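PDB 5Z6E: DUF1881 domain-containing protein from Neurospora crassa, which has an N-terminal beta gamma-crystallin domain, the part crystallised here, that binds calcium, though contacts with the Ig-like domain make the site inoperative in the whole protein. Local coordinates for residues D6-I11 / G47-V52; I53-Y58 / L80-V85. One frame throughout, in Å; residues are numbered along the deposited sequence.

Both contacts lie in the beta gamma-crystallin domain and use strand 50-55. Contact 1 joins its start to strand 9-13 of the three-stranded antiparallel sheet. Contact 2 pairs its end with strand 82-87 inside the four-stranded antiparallel sheet. The centres are about 16 Å apart, on opposite sides of the chain's centre. Along the chain they come in series, contact 1 closing before contact 2 opens. They meet where Val10 and Val52 of contact 1 pack on Val85 and Phe83 of contact 2. One strand thus ties the two sheets together at one end and pairs inside its own sheet at the other. A potassium ion binds at contact 1 and a calcium ion at contact 2.

Contact 1: D6-I11 / G47-V52; sequences DPTKVI and GASAKV. With K (potassium ion), chain C.
Val10 and Val52 form the apolar centre. Val10 CG1 lies 3.7 Å from Val52 CG2 and 3.9 Å from Ala50 CB. The first torsion of Val10 (chi1 -52°) puts CG1 beside its backbone N, where it can reach both partners. Strands 9-11 and 50-52 belong to different sheets, and their directions differ by 48°. Val10, Ala50 and Val52 thus join the two antiparallel sheets of the beta gamma-crystallin domain across their interface.

Outside the apolar patch, two type I turns face each other, Asp6 to Lys9 and Gly47 to Ala50. Gly47, which opens the second turn, packs closely against the first. Its CA rests 3.4 Å from Asp6 O, and the carbonyl oxygens of Asp6, Pro7 and Lys9 crowd the place where a CB would stand. Gly47 N donates to Lys9 O over 2.8 Å, almost in line with that carbonyl. Ser49 N bonds to Pro7 O, coming from above the carbonyl plane, 38° out of it. Ser49 OG is also near Pro7 O, but that bond is weak and not settled. Thr8 CG2 touches the same OG at 3.5 Å.

At the far edge, the second turn holds the potassium ion. Ala50 O is 2.6 Å from the potassium and Gly47 O is 2.9 Å away. Ala48 O and a water also bind it, and Thr68 and Asp88 complete the site. The main chain of one turn therefore serves two partners. Its N-H groups grip segment 6-11, while its carbonyls gather round the cation, whose charge is likely to be partly offset by the carboxylate of Asp88.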
ATOM      1  N   ASP A   6      11.111  -7.419  -2.487  1.00 17.86           N
ATOM      2  CA  ASP A   6      12.387  -6.703  -2.556  1.00 18.56           C
ATOM      3  C   ASP A   6      12.358  -5.467  -1.653  1.00 16.75           C
ATOM      4  O   ASP A   6      11.293  -4.884  -1.451  1.00 13.84           O
ATOM      5  CB  ASP A   6      12.696  -6.305  -3.999  1.00 19.15           C
ATOM      6  CG  ASP A   6      13.070  -7.500  -4.875  1.00 29.72           C
ATOM      7  OD1 ASP A   6      13.395  -8.574  -4.326  1.00 29.51           O
ATOM      8  OD2 ASP A   6      13.048  -7.353  -6.118  1.00 35.72           O
ATOM      9  N   PRO A   7      13.526  -5.050  -1.123  1.00 14.64           N
ATOM     10  CA  PRO A   7      13.581  -3.949  -0.143  1.00 14.47           C
ATOM     11  C   PRO A   7      12.888  -2.647  -0.569  1.00 15.83           C
ATOM     12  O   PRO A   7      12.226  -2.013   0.252  1.00 13.82           O
ATOM     13  CB  PRO A   7      15.089  -3.710   0.024  1.00 15.90           C
ATOM     14  CG  PRO A   7      15.691  -5.055  -0.229  1.00 17.27           C
ATOM     15  CD  PRO A   7      14.852  -5.665  -1.328  1.00 17.66           C
ATOM     16  N   THR A   8      13.033  -2.251  -1.824  1.00 12.59           N
ATOM     17  CA  THR A   8      12.487  -0.972  -2.256  1.00 13.66           C
ATOM     18  C   THR A   8      11.080  -1.101  -2.810  1.00 15.28           C
ATOM     19  O   THR A   8      10.546  -0.159  -3.398  1.00 12.70           O
ATOM     20  CB  THR A   8      13.331  -0.331  -3.341  1.00 16.64           C
ATOM     21  OG1 THR A   8      13.360  -1.207  -4.473  1.00 13.62           O
ATOM     22  CG2 THR A   8      14.747  -0.057  -2.841  1.00 19.60           C
ATOM     23  N   LYS A   9      10.482  -2.270  -2.639  1.00 13.62           N
ATOM     24  CA  LYS A   9       9.191  -2.507  -3.252  1.00 12.50           C
ATOM     25  C   LYS A   9       8.096  -2.813  -2.241  1.00 14.82           C
ATOM     26  O   LYS A   9       8.375  -3.122  -1.074  1.00 12.41           O
ATOM     27  CB  LYS A   9       9.327  -3.632  -4.277  1.00 15.91           C
ATOM     28  CG  LYS A   9      10.183  -3.164  -5.454  1.00 18.79           C
ATOM     29  CD  LYS A   9      10.396  -4.217  -6.491  1.00 26.03           C
ATOM     30  CE  LYS A   9      11.289  -3.657  -7.589  1.00 26.32           C
ATOM     31  NZ  LYS A   9      11.430  -4.642  -8.679  1.00 29.76           N
ATOM     32  N   VAL A  10       6.851  -2.670  -2.697  1.00 11.35           N
ATOM     33  CA  VAL A  10       5.685  -3.114  -1.938  1.00 11.88           C
ATOM     34  C   VAL A  10       4.792  -3.878  -2.905  1.00 13.47           C
ATOM     35  O   VAL A  10       4.838  -3.648  -4.114  1.00 12.97           O
ATOM     36  CB  VAL A  10       4.903  -1.944  -1.276  1.00 12.40           C
ATOM     37  CG1 VAL A  10       5.854  -1.053  -0.450  1.00 11.13           C
ATOM     38  CG2 VAL A  10       4.132  -1.121  -2.312  1.00 13.07           C
ATOM     39  N   ILE A  11       4.001  -4.803  -2.384  1.00 12.28           N
ATOM     40  CA  ILE A  11       3.048  -5.532  -3.212  1.00 11.64           C
ATOM     41  C   ILE A  11       1.657  -5.424  -2.594  1.00 12.27           C
ATOM     42  O   ILE A  11       1.470  -5.809  -1.447  1.00 13.09           O
ATOM     43  CB  ILE A  11       3.432  -7.016  -3.338  1.00 14.28           C
ATOM     44  CG1 ILE A  11       4.900  -7.167  -3.754  1.00 14.28           C
ATOM     45  CG2 ILE A  11       2.487  -7.724  -4.311  1.00 13.80           C
ATOM     46  CD1 ILE A  11       5.403  -8.620  -3.683  1.00 17.05           C
ATOM     47  N   GLY A  47       8.482  -3.933   1.581  1.00 13.67           N
ATOM     48  CA  GLY A  47       9.900  -4.243   1.544  1.00 14.23           C
ATOM     49  C   GLY A  47      10.676  -3.510   2.617  1.00 13.87           C
ATOM     50  O   GLY A  47      10.243  -2.462   3.105  1.00 12.30           O
ATOM     51  N   ALA A  48      11.852  -4.041   2.943  1.00 13.21           N
ATOM     52  CA  ALA A  48      12.677  -3.540   4.045  1.00 16.99           C
ATOM     53  C   ALA A  48      12.973  -2.026   4.031  1.00 15.03           C
ATOM     54  O   ALA A  48      13.005  -1.397   5.095  1.00 18.88           O
ATOM     55  CB  ALA A  48      14.008  -4.336   4.086  1.00 13.24           C
ATOM     56  N   SER A  49      13.201  -1.429   2.865  1.00 13.55           N
ATOM     57  CA  SER A  49      13.562  -0.003   2.847  1.00 13.19           C
ATOM     58  C   SER A  49      12.429   0.871   2.316  1.00 14.43           C
ATOM     59  O   SER A  49      12.630   2.052   2.008  1.00 13.14           O
ATOM     60  CB  SER A  49      14.837   0.231   2.014  1.00 16.50           C
ATOM     61  OG  SER A  49      14.653  -0.163   0.661  1.00 15.92           O
ATOM     62  N   ALA A  50      11.240   0.289   2.211  1.00 12.28           N
ATOM     63  CA  ALA A  50      10.087   0.995   1.651  1.00 10.59           C
ATOM     64  C   ALA A  50       9.069   1.345   2.731  1.00 11.48           C
ATOM     65  O   ALA A  50       8.905   0.624   3.720  1.00 11.67           O
ATOM     66  CB  ALA A  50       9.423   0.148   0.555  1.00 13.93           C
ATOM     67  N   LYS A  51       8.384   2.457   2.521  1.00 11.87           N
ATOM     68  CA  LYS A  51       7.335   2.919   3.416  1.00 14.22           C
ATOM     69  C   LYS A  51       6.156   3.384   2.571  1.00 12.51           C
ATOM     70  O   LYS A  51       6.353   4.013   1.525  1.00 14.57           O
ATOM     71  CB  LYS A  51       7.884   4.038   4.306  1.00 12.68           C
ATOM     72  CG  LYS A  51       6.876   4.922   4.986  1.00 16.04           C
ATOM     73  CD  LYS A  51       7.636   5.875   5.890  1.00 18.59           C
ATOM     74  CE  LYS A  51       6.716   6.838   6.620  1.00 27.28           C
ATOM     75  NZ  LYS A  51       7.516   7.789   7.459  1.00 25.84           N
ATOM     76  N   VAL A  52       4.941   3.049   2.994  1.00 11.24           N
ATOM     77  CA  VAL A  52       3.743   3.471   2.270  1.00 11.92           C
ATOM     78  C   VAL A  52       3.019   4.582   3.026  1.00 11.73           C
ATOM     79  O   VAL A  52       2.695   4.426   4.198  1.00 13.04           O
ATOM     80  CB  VAL A  52       2.775   2.301   2.048  1.00  9.82           C
ATOM     81  CG1 VAL A  52       1.555   2.757   1.237  1.00 11.81           C
ATOM     82  CG2 VAL A  52       3.471   1.145   1.334  1.00 11.22           C
TER
HETATM   83  K     K C 202       9.944  -0.932   5.491  1.00 24.26           K
HETATM   84  O   HOH W   1      10.154  -2.695   7.105  1.00 25.45           O

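Contact 2: I53-Y58 / L80-V85. With CA (calcium ion), chain B.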
ATOM      1  N   ILE A  53       2.780   5.699   2.348  1.00 12.64           N
ATOM      2  CA  ILE A  53       1.935   6.760   2.878  1.00 11.91           C
ATOM      3  C   ILE A  53       0.603   6.650   2.152  1.00 13.90           C
ATOM      4  O   ILE A  53       0.578   6.697   0.932  1.00 12.29           O
ATOM      5  CB  ILE A  53       2.564   8.139   2.656  1.00 15.70           C
ATOM      6  CG1 ILE A  53       3.908   8.217   3.385  1.00 16.75           C
ATOM      7  CG2 ILE A  53       1.624   9.237   3.120  1.00 18.60           C
ATOM      8  CD1 ILE A  53       4.773   9.356   2.916  1.00 27.76           C
ATOM      9  N   ALA A  54      -0.493   6.487   2.887  1.00 11.75           N
ATOM     10  CA  ALA A  54      -1.741   6.058   2.262  1.00  9.85           C
ATOM     11  C   ALA A  54      -2.951   6.880   2.696  1.00 12.39           C
ATOM     12  O   ALA A  54      -3.055   7.279   3.855  1.00 10.93           O
ATOM     13  CB  ALA A  54      -1.987   4.582   2.572  1.00 11.85           C
ATOM     14  N   TRP A  55      -3.891   7.081   1.769  1.00 11.79           N
ATOM     15  CA  TRP A  55      -5.119   7.811   2.064  1.00 12.16           C
ATOM     16  C   TRP A  55      -6.369   7.103   1.556  1.00 13.94           C
ATOM     17  O   TRP A  55      -6.373   6.464   0.489  1.00 12.21           O
ATOM     18  CB  TRP A  55      -5.109   9.209   1.441  1.00 11.77           C
ATOM     19  CG  TRP A  55      -4.014  10.135   1.869  1.00 13.03           C
ATOM     20  CD1 TRP A  55      -4.070  11.078   2.861  1.00 14.30           C
ATOM     21  CD2 TRP A  55      -2.725  10.251   1.275  1.00 14.94           C
ATOM     22  NE1 TRP A  55      -2.876  11.765   2.923  1.00 15.76           N
ATOM     23  CE2 TRP A  55      -2.033  11.270   1.962  1.00 16.80           C
ATOM     24  CE3 TRP A  55      -2.077   9.578   0.235  1.00 18.15           C
ATOM     25  CZ2 TRP A  55      -0.730  11.634   1.637  1.00 20.70           C
ATOM     26  CZ3 TRP A  55      -0.773   9.942  -0.084  1.00 21.90           C
ATOM     27  CH2 TRP A  55      -0.117  10.961   0.617  1.00 24.12           C
ATOM     28  N   GLN A  56      -7.441   7.283   2.309  1.00 12.07           N
ATOM     29  CA  GLN A  56      -8.777   6.886   1.898  1.00 11.76           C
ATOM     30  C   GLN A  56      -9.239   7.556   0.593  1.00 12.82           C
ATOM     31  O   GLN A  56      -9.815   6.905  -0.269  1.00 11.72           O
ATOM     32  CB  GLN A  56      -9.756   7.213   3.025  1.00 10.94           C
ATOM     33  CG  GLN A  56     -11.182   6.806   2.751  1.00 12.30           C
ATOM     34  CD  GLN A  56     -12.099   7.146   3.906  1.00 17.66           C
ATOM     35  OE1 GLN A  56     -11.750   7.947   4.776  1.00 15.79           O
ATOM     36  NE2 GLN A  56     -13.283   6.539   3.919  1.00 20.10           N
ATOM     37  N   HIS A  57      -8.999   8.859   0.460  1.00 10.91           N
ATOM     38  CA  HIS A  57      -9.510   9.613  -0.683  1.00 11.55           C
ATOM     39  C   HIS A  57      -8.403  10.024  -1.638  1.00 11.60           C
ATOM     40  O   HIS A  57      -7.275  10.289  -1.214  1.00 12.19           O
ATOM     41  CB  HIS A  57     -10.257  10.870  -0.221  1.00 11.23           C
ATOM     42  CG  HIS A  57     -11.397  10.597   0.710  1.00 13.24           C
ATOM     43  ND1 HIS A  57     -12.246   9.521   0.559  1.00 12.85           N
ATOM     44  CD2 HIS A  57     -11.841  11.276   1.794  1.00 14.17           C
ATOM     45  CE1 HIS A  57     -13.159   9.546   1.515  1.00 15.25           C
ATOM     46  NE2 HIS A  57     -12.932  10.597   2.281  1.00 14.61           N
ATOM     47  N   TYR A  58      -8.751  10.099  -2.923  1.00 12.83           N
ATOM     48  CA  TYR A  58      -7.828  10.490  -3.991  1.00 11.81           C
ATOM     49  C   TYR A  58      -7.126  11.822  -3.768  1.00 13.62           C
ATOM     50  O   TYR A  58      -6.003  12.010  -4.228  1.00 15.48           O
ATOM     51  CB  TYR A  58      -8.566  10.572  -5.326  1.00 13.95           C
ATOM     52  CG  TYR A  58      -8.782   9.260  -6.027  1.00 16.71           C
ATOM     53  CD1 TYR A  58      -7.708   8.457  -6.405  1.00 13.11           C
ATOM     54  CD2 TYR A  58     -10.063   8.840  -6.349  1.00 18.85           C
ATOM     55  CE1 TYR A  58      -7.912   7.254  -7.058  1.00 13.06           C
ATOM     56  CE2 TYR A  58     -10.277   7.648  -7.002  1.00 21.35           C
ATOM     57  CZ  TYR A  58      -9.200   6.864  -7.365  1.00 16.15           C
ATOM     58  OH  TYR A  58      -9.419   5.680  -8.028  1.00 18.02           O
ATOM     59  N   LEU A  80      -8.926   2.074   0.183  1.00 10.96           N
ATOM     60  CA  LEU A  80      -7.685   2.714  -0.252  1.00 12.15           C
ATOM     61  C   LEU A  80      -7.791   3.290  -1.662  1.00 11.64           C
ATOM     62  O   LEU A  80      -8.089   2.560  -2.600  1.00 12.27           O
ATOM     63  CB  LEU A  80      -6.533   1.714  -0.194  1.00 10.54           C
ATOM     64  CG  LEU A  80      -5.201   2.188  -0.764  1.00 11.84           C
ATOM     65  CD1 LEU A  80      -4.726   3.414   0.020  1.00 12.42           C
ATOM     66  CD2 LEU A  80      -4.170   1.039  -0.744  1.00 11.44           C
ATOM     67  N   SER A  81      -7.535   4.590  -1.812  1.00 11.63           N
ATOM     68  CA  SER A  81      -7.599   5.216  -3.128  1.00 11.12           C
ATOM     69  C   SER A  81      -6.292   5.844  -3.609  1.00 13.00           C
ATOM     70  O   SER A  81      -6.092   6.013  -4.807  1.00 12.03           O
ATOM     71  CB  SER A  81      -8.700   6.278  -3.161  1.00 12.58           C
ATOM     72  OG  SER A  81      -9.983   5.669  -3.041  1.00 11.68           O
ATOM     73  N   ARG A  82      -5.422   6.222  -2.688  1.00 10.08           N
ATOM     74  CA  ARG A  82      -4.175   6.857  -3.085  1.00 12.25           C
ATOM     75  C   ARG A  82      -3.060   6.517  -2.112  1.00 11.21           C
ATOM     76  O   ARG A  82      -3.290   6.420  -0.912  1.00 11.39           O
ATOM     77  CB  ARG A  82      -4.354   8.371  -3.177  1.00 14.09           C
ATOM     78  CG  ARG A  82      -3.060   9.098  -3.486  1.00 14.63           C
ATOM     79  CD  ARG A  82      -3.307  10.421  -4.120  1.00 17.67           C
ATOM     80  NE  ARG A  82      -2.074  11.180  -4.274  1.00 18.51           N
ATOM     81  CZ  ARG A  82      -1.326  11.176  -5.368  1.00 20.78           C
ATOM     82  NH1 ARG A  82      -1.686  10.446  -6.413  1.00 20.73           N
ATOM     83  NH2 ARG A  82      -0.213  11.903  -5.417  1.00 22.50           N
ATOM     84  N   PHE A  83      -1.852   6.332  -2.630  1.00 12.43           N
ATOM     85  CA  PHE A  83      -0.697   6.114  -1.769  1.00 11.23           C
ATOM     86  C   PHE A  83       0.592   6.559  -2.459  1.00 13.17           C
ATOM     87  O   PHE A  83       0.634   6.711  -3.683  1.00 12.56           O
ATOM     88  CB  PHE A  83      -0.594   4.636  -1.357  1.00 11.38           C
ATOM     89  CG  PHE A  83      -0.379   3.684  -2.519  1.00 13.69           C
ATOM     90  CD1 PHE A  83       0.909   3.364  -2.954  1.00 10.96           C
ATOM     91  CD2 PHE A  83      -1.462   3.109  -3.171  1.00 12.56           C
ATOM     92  CE1 PHE A  83       1.105   2.486  -4.026  1.00 12.79           C
ATOM     93  CE2 PHE A  83      -1.273   2.241  -4.242  1.00 11.28           C
ATOM     94  CZ  PHE A  83       0.014   1.918  -4.662  1.00 10.83           C
ATOM     95  N   ARG A  84       1.623   6.781  -1.655  1.00 11.69           N
ATOM     96  CA  ARG A  84       2.971   7.021  -2.147  1.00 13.37           C
ATOM     97  C   ARG A  84       3.880   5.969  -1.543  1.00 14.42           C
ATOM     98  O   ARG A  84       3.718   5.607  -0.381  1.00 15.65           O
ATOM     99  CB  ARG A  84       3.468   8.420  -1.763  1.00 16.47           C
ATOM    100  CG  ARG A  84       2.508   9.553  -2.062  1.00 19.14           C
ATOM    101  CD  ARG A  84       3.057  10.876  -1.541  1.00 22.16           C
ATOM    102  NE  ARG A  84       4.409  11.113  -2.033  1.00 28.15           N
ATOM    103  CZ  ARG A  84       5.368  11.723  -1.342  1.00 36.91           C
ATOM    104  NH1 ARG A  84       5.134  12.167  -0.110  1.00 35.22           N
ATOM    105  NH2 ARG A  84       6.571  11.885  -1.887  1.00 38.43           N
ATOM    106  N   VAL A  85       4.830   5.471  -2.326  1.00 12.79           N
ATOM    107  CA  VAL A  85       5.869   4.610  -1.776  1.00 11.71           C
ATOM    108  C   VAL A  85       7.136   5.456  -1.647  1.00 15.85           C
ATOM    109  O   VAL A  85       7.627   6.016  -2.632  1.00 14.09           O
ATOM    110  CB  VAL A  85       6.116   3.383  -2.652  1.00 12.12           C
ATOM    111  CG1 VAL A  85       7.021   2.382  -1.919  1.00 12.04           C
ATOM    112  CG2 VAL A  85       4.779   2.722  -3.041  1.00 14.25           C
TER
HETATM  113 CA    CA B 201     -11.418   5.399  -1.196  1.00 11.97          CA
HETATM  114  O   HOH W   2     -13.090   5.149   0.422  1.00 11.70           O
HETATM  115  O   HOH W   3     -13.190   5.295  -2.935  1.00 11.23           O
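Ile53 pairs with Arg84 and Trp55 with Arg82 in antiparallel hydrogen-bonded register, the strand directions 176° apart, until a classic beta bulge sets Ser81 and Arg82 both opposite Trp55. Trp55 O takes Ser81 N at 3.2 Å and Arg82 N in a weaker bond. With CG beside its backbone N (chi1 -60°), Trp55 turns its six-membered ring toward both arginines. CE3 lies 3.9 Å from Arg82 CG. At the ring edge, CH2 meets Arg84 CD at 3.8 Å. Replacing Trp55 by an alanine would probably leave the methylenes of Arg82 and Arg84 without their aromatic neighbour and open a gap there. Arg82 NE salt-bridges Glu60 and its NH1 bonds Ser32 OG; Arg84 NE salt-bridges Asp30.

Ser81 CB sits over the face of the Tyr58 ring in a CH-pi contact, 4.0 Å from its centroid. The bulge and the turn after Trp55 bring Ser81 OG and Gln56 O together on the domain's calcium ion, each at 2.4 Å. Asp39 and Gly79 complete the protein ligands, and Asn38 donates to that OG.

On the other face, Ala54 packs on Leu80 and Phe83, which meets Phe12 of strand 9-13. Strands 29-32 and 64-67 flank the pair in the sheet.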